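Local coordinates for protein RNA-dependent RNA Polymerase (Bombyx mori cytoplasmic polyhedrosis virus, PDB 6TZ0) that catalyses template-directed RNA synthesis for transcription and replication of the double-stranded RNA genome of a cytoplasmic polyhedrosis virus, at residues G1055-A1058 / F1059-G1063; R1175-Y1178 / N1179-Y1183; T120-Y123 / K124-A127. One frame throughout, in Å; residues are numbered along the deposited sequence.

Contact 1 of 3, residues G1055-A1058 / F1059-G1063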
loop_
_atom_site.group_PDB
_atom_site.type_symbol
_atom_site.label_atom_id
_atom_site.label_comp_id
_atom_site.label_asym_id
_atom_site.label_seq_id
_atom_site.Cartn_x
_atom_site.Cartn_y
_atom_site.Cartn_z
ATOM N N GLY A 1055 33.638 -9.577 -12.943
ATOM C CA GLY A 1055 33.094 -9.382 -11.610
ATOM C C GLY A 1055 33.844 -10.188 -10.567
ATOM O O GLY A 1055 34.130 -9.691 -9.471
ATOM N N TRP A 1056 34.192 -11.431 -10.910
ATOM C CA TRP A 1056 35.048 -12.262 -10.069
ATOM C C TRP A 1056 36.400 -11.613 -9.828
ATOM O O TRP A 1056 36.894 -11.594 -8.697
ATOM C CB TRP A 1056 35.258 -13.616 -10.731
ATOM C CG TRP A 1056 36.153 -14.524 -9.975
ATOM C CD1 TRP A 1056 35.840 -15.254 -8.875
ATOM C CD2 TRP A 1056 37.543 -14.744 -10.221
ATOM N NE1 TRP A 1056 36.938 -15.948 -8.441
ATOM C CE2 TRP A 1056 38.000 -15.645 -9.247
ATOM C CE3 TRP A 1056 38.444 -14.271 -11.178
ATOM C CZ2 TRP A 1056 39.314 -16.089 -9.204
ATOM C CZ3 TRP A 1056 39.749 -14.710 -11.132
ATOM C CH2 TRP A 1056 40.172 -15.610 -10.153
ATOM N N PHE A 1057 37.012 -11.069 -10.878
ATOM C CA PHE A 1057 38.351 -10.515 -10.746
ATOM C C PHE A 1057 38.323 -9.179 -10.023
ATOM O O PHE A 1057 39.263 -8.846 -9.297
ATOM C CB PHE A 1057 38.982 -10.385 -12.128
ATOM C CG PHE A 1057 40.462 -10.185 -12.109
ATOM C CD1 PHE A 1057 41.298 -11.229 -11.767
ATOM C CD2 PHE A 1057 41.021 -8.979 -12.480
ATOM C CE1 PHE A 1057 42.662 -11.064 -11.758
ATOM C CE2 PHE A 1057 42.387 -8.812 -12.484
ATOM C CZ PHE A 1057 43.206 -9.855 -12.116
ATOM N N ALA A 1058 37.233 -8.424 -10.169
ATOM C CA ALA A 1058 37.065 -7.201 -9.396
ATOM C C ALA A 1058 36.877 -7.505 -7.919
ATOM O O ALA A 1058 37.359 -6.759 -7.063
ATOM C CB ALA A 1058 35.879 -6.400 -9.926
ATOM N N PHE A 1059 36.176 -8.596 -7.602
ATOM C CA PHE A 1059 36.057 -9.016 -6.210
ATOM C C PHE A 1059 37.400 -9.493 -5.675
ATOM O O PHE A 1059 37.759 -9.204 -4.530
ATOM C CB PHE A 1059 34.998 -10.107 -6.105
ATOM C CG PHE A 1059 34.562 -10.429 -4.704
ATOM C CD1 PHE A 1059 33.774 -9.542 -3.992
ATOM C CD2 PHE A 1059 34.874 -11.646 -4.125
ATOM C CE1 PHE A 1059 33.345 -9.846 -2.719
ATOM C CE2 PHE A 1059 34.444 -11.953 -2.850
ATOM C CZ PHE A 1059 33.686 -11.051 -2.148
ATOM N N ALA A 1060 38.171 -10.190 -6.512
ATOM C CA ALA A 1060 39.494 -10.668 -6.141
ATOM C C ALA A 1060 40.516 -9.549 -6.006
ATOM O O ALA A 1060 41.563 -9.762 -5.391
ATOM C CB ALA A 1060 39.981 -11.678 -7.176
ATOM N N LEU A 1061 40.269 -8.387 -6.601
ATOM C CA LEU A 1061 41.182 -7.261 -6.453
ATOM C C LEU A 1061 40.769 -6.296 -5.352
ATOM O O LEU A 1061 41.595 -5.935 -4.512
ATOM C CB LEU A 1061 41.316 -6.490 -7.767
ATOM C CG LEU A 1061 42.068 -7.103 -8.939
ATOM C CD1 LEU A 1061 41.972 -6.155 -10.101
ATOM C CD2 LEU A 1061 43.506 -7.353 -8.577
ATOM N N LEU A 1062 39.512 -5.856 -5.346
ATOM C CA LEU A 1062 39.088 -4.807 -4.426
ATOM C C LEU A 1062 38.545 -5.349 -3.117
ATOM O O LEU A 1062 38.588 -4.648 -2.102
ATOM C CB LEU A 1062 38.015 -3.918 -5.059
ATOM C CG LEU A 1062 38.394 -2.789 -6.018
ATOM C CD1 LEU A 1062 39.445 -1.879 -5.410
ATOM C CD2 LEU A 1062 38.815 -3.294 -7.374
ATOM N N GLY A 1063 38.014 -6.563 -3.121
ATOM C CA GLY A 1063 37.463 -7.164 -1.925
ATOM C C GLY A 1063 35.978 -6.907 -1.789
ATOM O O GLY A 1063 35.313 -6.360 -2.672
#
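Phe1057 carries its ring beside Leu1061, one helical turn further on, and the leucine's CG sits over one face of that ring. The nearest approach between the two side chains is made by Leu1061 CD1, which lies 3.6 Å from Phe1057 CE2. Two torsions bring the groups together: CG of Phe1057 is anti to its own backbone nitrogen (chi1 -164°), while CG of Leu1061 is anti to the carbonyl carbon. At its edge, in plane, the same ring meets CZ3 of Trp1056, whose indole also packs edge-to-face on Phe1051. The i to i+4 backbone bonds run from Phe1059 N to Gly1055 O (3.0 Å) and from Ala1060 N to Trp1056 O. The next bond is weak: Leu1061 N points poorly at Phe1057 O, with an N-H...O angle of 125°, and it is also weakly bonded to Ala1058 O. Regularity returns with Leu1062 N, 2.9 Å from Ala1058 O and nearly straight at 169°. Leu1062 reaches Ile1186 of helix 1174-1188, and Phe1059 meets the ring of His1036. Gly1063 leaves helical geometry with a positive phi, yet its N still bonds Phe1059 O, at 3.0 Å. Such a glycine, closing the last turn as it departs from the helix, is characteristic of a helix C-terminus, here that of helix 1054-1062, whose residues in this contact are mostly buried.

Contact 2 of 3, residues R1175-Y1178 / N1179-Y1183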
loop_
_atom_site.group_PDB
_atom_site.type_symbol
_atom_site.label_atom_id
_atom_site.label_comp_id
_atom_site.label_asym_id
_atom_site.label_seq_id
_atom_site.Cartn_x
_atom_site.Cartn_y
_atom_site.Cartn_z
ATOM N N ARG A 1175 45.121 12.531 -0.332
ATOM C CA ARG A 1175 45.165 11.080 -0.169
ATOM C C ARG A 1175 43.855 10.430 -0.593
ATOM O O ARG A 1175 43.850 9.511 -1.423
ATOM C CB ARG A 1175 45.506 10.740 1.281
ATOM C CG ARG A 1175 45.716 9.263 1.570
ATOM C CD ARG A 1175 46.202 9.059 2.997
ATOM N NE ARG A 1175 46.487 7.659 3.297
ATOM C CZ ARG A 1175 45.620 6.812 3.844
ATOM N NH1 ARG A 1175 44.404 7.218 4.173
ATOM N NH2 ARG A 1175 45.976 5.557 4.075
ATOM N N ALA A 1176 42.735 10.932 -0.076
ATOM C CA ALA A 1176 41.420 10.427 -0.448
ATOM C C ALA A 1176 41.079 10.709 -1.903
ATOM O O ALA A 1176 40.439 9.882 -2.559
ATOM C CB ALA A 1176 40.362 11.047 0.457
ATOM N N LEU A 1177 41.522 11.863 -2.396
ATOM C CA LEU A 1177 41.301 12.264 -3.780
ATOM C C LEU A 1177 41.999 11.322 -4.753
ATOM O O LEU A 1177 41.420 10.929 -5.760
ATOM C CB LEU A 1177 41.799 13.690 -4.004
ATOM C CG LEU A 1177 41.709 14.217 -5.434
ATOM C CD1 LEU A 1177 40.260 14.419 -5.839
ATOM C CD2 LEU A 1177 42.482 15.516 -5.574
ATOM N N TYR A 1178 43.237 10.949 -4.447
ATOM C CA TYR A 1178 43.975 10.025 -5.300
ATOM C C TYR A 1178 43.449 8.603 -5.151
ATOM O O TYR A 1178 43.495 7.823 -6.112
ATOM C CB TYR A 1178 45.464 10.068 -4.964
ATOM C CG TYR A 1178 46.157 11.399 -5.172
ATOM C CD1 TYR A 1178 45.622 12.379 -5.997
ATOM C CD2 TYR A 1178 47.336 11.689 -4.496
ATOM C CE1 TYR A 1178 46.253 13.595 -6.160
ATOM C CE2 TYR A 1178 47.970 12.902 -4.651
ATOM C CZ TYR A 1178 47.422 13.850 -5.483
ATOM O OH TYR A 1178 48.051 15.058 -5.651
ATOM N N ASN A 1179 42.941 8.255 -3.963
ATOM C CA ASN A 1179 42.284 6.963 -3.782
ATOM C C ASN A 1179 41.026 6.858 -4.629
ATOM O O ASN A 1179 40.735 5.799 -5.191
ATOM C CB ASN A 1179 41.937 6.742 -2.312
ATOM C CG ASN A 1179 43.148 6.475 -1.463
ATOM O OD1 ASN A 1179 44.080 5.804 -1.891
ATOM N ND2 ASN A 1179 43.131 6.976 -0.239
ATOM N N ILE A 1180 40.272 7.953 -4.735
ATOM C CA ILE A 1180 39.091 7.979 -5.595
ATOM C C ILE A 1180 39.485 7.862 -7.061
ATOM O O ILE A 1180 38.830 7.145 -7.832
ATOM C CB ILE A 1180 38.265 9.247 -5.304
ATOM C CG1 ILE A 1180 37.539 9.088 -3.970
ATOM C CG2 ILE A 1180 37.304 9.587 -6.423
ATOM C CD1 ILE A 1180 36.856 10.317 -3.506
ATOM N N PHE A 1181 40.568 8.549 -7.458
ATOM C CA PHE A 1181 41.111 8.427 -8.816
ATOM C C PHE A 1181 41.425 6.981 -9.169
ATOM O O PHE A 1181 40.940 6.452 -10.182
ATOM C CB PHE A 1181 42.390 9.252 -8.963
ATOM C CG PHE A 1181 42.177 10.729 -9.044
ATOM C CD1 PHE A 1181 40.911 11.274 -9.148
ATOM C CD2 PHE A 1181 43.270 11.574 -9.069
ATOM C CE1 PHE A 1181 40.742 12.633 -9.237
ATOM C CE2 PHE A 1181 43.108 12.929 -9.166
ATOM C CZ PHE A 1181 41.839 13.459 -9.259
ATOM N N SER A 1182 42.196 6.319 -8.308
ATOM C CA SER A 1182 42.579 4.932 -8.541
ATOM C C SER A 1182 41.377 3.993 -8.509
ATOM O O SER A 1182 41.272 3.091 -9.345
ATOM C CB SER A 1182 43.620 4.524 -7.508
ATOM O OG SER A 1182 43.069 4.578 -6.211
ATOM N N TYR A 1183 40.437 4.225 -7.591
ATOM C CA TYR A 1183 39.283 3.343 -7.430
ATOM C C TYR A 1183 38.356 3.399 -8.634
ATOM O O TYR A 1183 37.946 2.358 -9.168
ATOM C CB TYR A 1183 38.538 3.730 -6.154
ATOM C CG TYR A 1183 37.272 2.964 -5.875
ATOM C CD1 TYR A 1183 37.317 1.641 -5.473
ATOM C CD2 TYR A 1183 36.038 3.584 -5.958
ATOM C CE1 TYR A 1183 36.169 0.949 -5.199
ATOM C CE2 TYR A 1183 34.885 2.901 -5.687
ATOM C CZ TYR A 1183 34.957 1.585 -5.306
ATOM O OH TYR A 1183 33.805 0.895 -5.031
#
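Four consecutive i to i+4 hydrogen bonds, from Asn1179 N to Arg1175 O through Ser1182 N to Tyr1178 O, hold this piece of helix 1174-1188 in regular alpha geometry. On one flank Leu1177 lies over a face of the Phe1181 ring in a CH-pi contact, its CG 4.3 Å from the ring centroid and 26° off the normal. The carbonyl oxygen of Leu1177 lies over a face too, 3.3 Å above the ring plane and displaced toward the rim. Tyr1178 adds an oblique approach, its CD1 4.0 Å from Phe1181 CD2, while its hydroxyl is hydrogen-bonded to Tyr1168 O. Around Phe1181 the aromatic cluster is extended by Tyr1022, stacked on it, and Tyr1139, edge-to-face. The Asn1179 amide lies against Arg1175 O, and Arg1175 CG is 3.9 Å from Asn1179 ND2, the guanidinium and amide planes nearly perpendicular. One polar side chain is tied back to the backbone: Ser1182 OG (chi1 63°) gives a hydrogen bond to Asn1179 O at 2.8 Å from above the carbonyl plane. That oxygen also accepts Tyr1183 N, from the same face. Ile1180 packs on helix 1074-1080 and Tyr1178 on strand 1196-1202, as befits the helix of a beta-alpha-beta unit between strands 1162-1163 and 1196-1202.

Contact 3 of 3, residues T120-Y123 / K124-A127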
loop_
_atom_site.group_PDB
_atom_site.type_symbol
_atom_site.label_atom_id
_atom_site.label_comp_id
_atom_site.label_asym_id
_atom_site.label_seq_id
_atom_site.Cartn_x
_atom_site.Cartn_y
_atom_site.Cartn_z
ATOM N N THR A 120 -27.098 -1.046 -23.215
ATOM C CA THR A 120 -27.483 -2.432 -23.015
ATOM C C THR A 120 -26.302 -3.138 -22.365
ATOM O O THR A 120 -25.156 -2.717 -22.533
ATOM C CB THR A 120 -27.873 -3.081 -24.362
ATOM O OG1 THR A 120 -28.778 -2.214 -25.051
ATOM C CG2 THR A 120 -28.580 -4.417 -24.180
ATOM N N LYS A 121 -26.591 -4.195 -21.599
ATOM C CA LYS A 121 -25.551 -4.927 -20.883
ATOM C C LYS A 121 -24.560 -5.574 -21.844
ATOM O O LYS A 121 -23.345 -5.552 -21.605
ATOM C CB LYS A 121 -26.202 -5.984 -19.991
ATOM C CG LYS A 121 -25.263 -6.702 -19.046
ATOM C CD LYS A 121 -24.683 -5.751 -18.013
ATOM C CE LYS A 121 -25.775 -5.158 -17.140
ATOM N NZ LYS A 121 -26.471 -6.183 -16.320
ATOM N N MET A 122 -25.059 -6.121 -22.955
ATOM C CA MET A 122 -24.177 -6.734 -23.942
ATOM C C MET A 122 -23.360 -5.691 -24.688
ATOM O O MET A 122 -22.224 -5.967 -25.090
ATOM C CB MET A 122 -24.989 -7.575 -24.916
ATOM C CG MET A 122 -25.702 -8.733 -24.264
ATOM S SD MET A 122 -24.590 -9.820 -23.357
ATOM C CE MET A 122 -23.653 -10.555 -24.688
ATOM N N TYR A 123 -23.896 -4.481 -24.839
ATOM C CA TYR A 123 -23.127 -3.404 -25.448
ATOM C C TYR A 123 -21.966 -2.981 -24.560
ATOM O O TYR A 123 -20.847 -2.784 -25.051
ATOM C CB TYR A 123 -24.034 -2.216 -25.736
ATOM C CG TYR A 123 -23.331 -1.065 -26.403
ATOM C CD1 TYR A 123 -23.019 -1.111 -27.751
ATOM C CD2 TYR A 123 -22.967 0.063 -25.682
ATOM C CE1 TYR A 123 -22.370 -0.065 -28.364
ATOM C CE2 TYR A 123 -22.316 1.112 -26.287
ATOM C CZ TYR A 123 -22.022 1.043 -27.627
ATOM O OH TYR A 123 -21.375 2.090 -28.233
ATOM N N LYS A 124 -22.220 -2.843 -23.251
ATOM C CA LYS A 124 -21.164 -2.528 -22.292
ATOM C C LYS A 124 -20.118 -3.631 -22.247
ATOM O O LYS A 124 -18.914 -3.354 -22.191
ATOM C CB LYS A 124 -21.760 -2.339 -20.899
ATOM C CG LYS A 124 -22.819 -1.280 -20.777
ATOM C CD LYS A 124 -22.260 0.106 -20.878
ATOM C CE LYS A 124 -23.387 1.106 -20.757
ATOM N NZ LYS A 124 -24.019 1.022 -19.414
ATOM N N LEU A 125 -20.568 -4.886 -22.312
ATOM C CA LEU A 125 -19.661 -6.028 -22.266
ATOM C C LEU A 125 -18.750 -6.075 -23.486
ATOM O O LEU A 125 -17.539 -6.277 -23.352
ATOM C CB LEU A 125 -20.481 -7.310 -22.136
ATOM C CG LEU A 125 -19.836 -8.669 -21.889
ATOM C CD1 LEU A 125 -20.754 -9.454 -21.017
ATOM C CD2 LEU A 125 -19.665 -9.423 -23.180
ATOM N N HIS A 126 -19.301 -5.864 -24.682
ATOM C CA HIS A 126 -18.460 -5.898 -25.872
ATOM C C HIS A 126 -17.607 -4.645 -26.029
ATOM O O HIS A 126 -16.513 -4.730 -26.597
ATOM C CB HIS A 126 -19.322 -6.149 -27.104
ATOM C CG HIS A 126 -19.789 -7.565 -27.220
ATOM N ND1 HIS A 126 -19.019 -8.556 -27.786
ATOM C CD2 HIS A 126 -20.918 -8.171 -26.784
ATOM C CE1 HIS A 126 -19.673 -9.703 -27.735
ATOM N NE2 HIS A 126 -20.828 -9.496 -27.129
ATOM N N ALA A 127 -18.045 -3.499 -25.500
ATOM C CA ALA A 127 -17.159 -2.338 -25.457
ATOM C C ALA A 127 -15.989 -2.573 -24.511
ATOM O O ALA A 127 -14.853 -2.176 -24.803
ATOM C CB ALA A 127 -17.938 -1.095 -25.038
#
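The imidazole of His126 has Leu125 CD2 over one face, 4.0 Å above the plane and displaced toward the rim, and the carbonyl oxygen of Met122 at its edge, in plane. His126 CD2 is the ring atom facing that oxygen, 3.1 Å from Met122 O. The methionine side chain runs alongside the histidine and points the same way; bent at both chi2 (-56°) and chi3 (-68°), it brings its methyl CE to 3.9 Å from His126 NE2. Met122 CE also approaches Leu125 CD2, more loosely, at 4.4 Å. Beyond the helix, Tyr116 meets the His126 ring and touches Met122, and Leu112 and Asn114 also pack on the histidine. Met122, Leu125 and His126 lie in the first turns of helix 121-134, with Thr120 at the N-cap position. The threonine side chain makes no capping bond: OG1 turns back to the carbonyl oxygens of Glu117 and Pro118. Thr120 O starts the ladder, accepting Lys124 N at 3.0 Å, and the regular bonds continue from Leu125 N to Lys121 O, His126 N to Met122 O and Ala127 N to Tyr123 O. Lys124 CG, anti to its carbonyl carbon, lies 3.3 Å from Thr120 O, while the rest of the chain leads away. The Tyr123 side chain points away from this cluster and packs on Asn114. Lys121 NZ is hydrogen-bonded to Glu92 O, and its side chain packs against Ile345 of the neighbouring Viral structural protein 4 chain.

In the fold
Contacts 1 and 2 belong to the C-terminal region of the polymerase and lie on the same side of the chain's centre, their own centres about 18 Å apart. They touch directly: Leu1062 CD1, near the end of helix 1054-1062, packs 4.1 Å from Tyr1183 CD1, so helices 1054-1062 and 1174-1188 meet there. Contact 3 belongs to the N-terminal region on the opposite side of the chain's centre, its centre about 62 Å from that of contact 1 and about 68 Å from that of contact 2. None of the three adjoins the magnesium-binding aspartates Asp547, Asp680 and Asp681; each lies on a helix away from the known nucleotide and metal sites.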